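Local coordinates for protein putative alpha/beta hydrolase (Desulfitobacterium hafniense, PDB 4RPC) that probably acts as a hydrolase of the alpha/beta hydrolase superfamily, its natural substrate not being established, at residues 242-245 and 246-250. Numbering follows the deposited sequence.
Sequences AEVL and SKEPE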
loop_
_atom_site.group_PDB
_atom_site.type_symbol
_atom_site.label_atom_id
_atom_site.label_comp_id
_atom_site.label_asym_id
_atom_site.label_seq_id
_atom_site.Cartn_x
_atom_site.Cartn_y
_atom_site.Cartn_z
ATOM N N ALA A 242 5.798 -2.466 7.147
ATOM C CA ALA A 242 4.404 -2.554 7.612
ATOM C C ALA A 242 4.212 -2.826 9.117
ATOM O O ALA A 242 3.109 -3.163 9.514
ATOM C CB ALA A 242 3.671 -3.620 6.782
ATOM N N GLU A 243 5.265 -2.689 9.950
ATOM C CA GLU A 243 5.158 -2.937 11.410
ATOM C C GLU A 243 4.241 -1.890 12.136
ATOM O O GLU A 243 3.412 -2.253 13.018
ATOM C CB GLU A 243 6.551 -2.953 12.060
ATOM C CG GLU A 243 6.520 -3.399 13.504
ATOM C CD GLU A 243 7.867 -3.820 14.070
ATOM O OE1 GLU A 243 8.936 -3.635 13.400
ATOM O OE2 GLU A 243 7.856 -4.323 15.252
ATOM N N VAL A 244 4.353 -0.633 11.740
ATOM C CA VAL A 244 3.484 0.395 12.292
ATOM C C VAL A 244 2.027 0.089 11.961
ATOM O O VAL A 244 1.138 0.259 12.787
ATOM C CB VAL A 244 3.825 1.799 11.748
ATOM C CG1 VAL A 244 2.933 2.838 12.421
ATOM C CG2 VAL A 244 5.273 2.189 12.060
ATOM N N LEU A 245 1.764 -0.373 10.739
ATOM C CA LEU A 245 0.390 -0.722 10.363
ATOM C C LEU A 245 -0.106 -1.913 11.143
ATOM O O LEU A 245 -1.270 -1.971 11.560
ATOM C CB LEU A 245 0.361 -1.036 8.845
ATOM C CG LEU A 245 -0.978 -1.374 8.264
ATOM C CD1 LEU A 245 -1.952 -0.221 8.490
ATOM C CD2 LEU A 245 -0.808 -1.675 6.756
ATOM N N SER A 246 0.764 -2.885 11.328
ATOM C CA SER A 246 0.348 -4.127 11.950
ATOM C C SER A 246 0.011 -3.890 13.418
ATOM O O SER A 246 -1.138 -4.066 13.817
ATOM C CB SER A 246 1.412 -5.187 11.831
ATOM O OG SER A 246 0.964 -6.405 12.348
ATOM N N LYS A 247 0.972 -3.361 14.162
ATOM C CA LYS A 247 0.868 -3.262 15.610
ATOM C C LYS A 247 0.521 -1.878 16.217
ATOM O O LYS A 247 0.041 -1.850 17.366
ATOM C CB LYS A 247 2.149 -3.799 16.183
ATOM C CG LYS A 247 2.417 -5.234 15.717
ATOM C CD LYS A 247 3.703 -5.807 16.272
ATOM C CE LYS A 247 3.592 -6.078 17.771
ATOM N NZ LYS A 247 4.906 -5.825 18.418
ATOM N N GLU A 248 0.723 -0.773 15.471
ATOM C CA GLU A 248 0.274 0.582 15.863
ATOM C C GLU A 248 -0.422 1.361 14.775
ATOM O O GLU A 248 -0.025 2.467 14.473
ATOM C CB GLU A 248 1.460 1.417 16.263
ATOM C CG GLU A 248 2.320 0.670 17.240
ATOM C CD GLU A 248 3.748 1.100 17.181
ATOM O OE1 GLU A 248 4.291 1.404 16.084
ATOM O OE2 GLU A 248 4.316 1.097 18.267
ATOM N N PRO A 249 -1.461 0.788 14.190
ATOM C CA PRO A 249 -2.210 1.481 13.179
ATOM C C PRO A 249 -2.775 2.843 13.679
ATOM O O PRO A 249 -2.938 3.793 12.902
ATOM C CB PRO A 249 -3.326 0.485 12.845
ATOM C CG PRO A 249 -3.483 -0.341 14.081
ATOM C CD PRO A 249 -2.127 -0.427 14.676
ATOM N N GLU A 250 -3.030 2.951 14.970
ATOM C CA GLU A 250 -3.439 4.215 15.542
ATOM C C GLU A 250 -2.445 5.356 15.283
ATOM O O GLU A 250 -2.884 6.493 15.175
ATOM C CB GLU A 250 -3.803 4.081 17.027
ATOM C CG GLU A 250 -2.646 3.789 17.979
ATOM C CD GLU A 250 -2.222 2.328 18.016
ATOM O OE1 GLU A 250 -2.809 1.464 17.304
ATOM O OE2 GLU A 250 -1.278 2.070 18.783
HETATM O O HOH W 1 7.438 -6.374 16.478
HETATM O O HOH W 2 6.085 -3.500 17.292
#
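Glu243 and Lys247 face each other across one turn of a short helix, 243-247, that follows the loop carrying His241, the probable triad histidine of this alpha/beta hydrolase. Ala242 holds the N-cap position, and the turn closes through backbone bonds from Ser246 N to Ala242 O (3.0 Å) and from Lys247 N to Glu243 O (2.9 Å), the second nearly straight at 174°. The two charged ends stop short of a salt bridge, with Glu243 OE2 4.6 Å from Lys247 NZ. A water spans the gap, donating to the carboxylate and accepting from the ammonium, 2.8 Å from both Glu243 OE2 and Lys247 NZ. The lysine chain is bent at chi3 (70°) and chi4, which leaves NZ no nearer OE2 than CD is. Each end has a further partner: Glu243 OE1 accepts from Gly240 N, and Lys247 NZ pairs with Glu167. Glu248 leaves helical geometry between helices 243-247 and 249-259, and its side chain slants across Val244, OE1 lying 4.2 Å from CG1, while OE2 makes a salt bridge with Arg239. Pro249, which has no N-H to offer the Leu245 carbonyl, where the next bond of the helical series would fall, sets its ring beside that group, CB 3.5 Å from O. Leu245 packs on Tyr93 and Val95 of strand 88-95 and, with Pro249, on helix 39-45, whereas Glu243 and Lys247 lie against Val168 of helix 165-169.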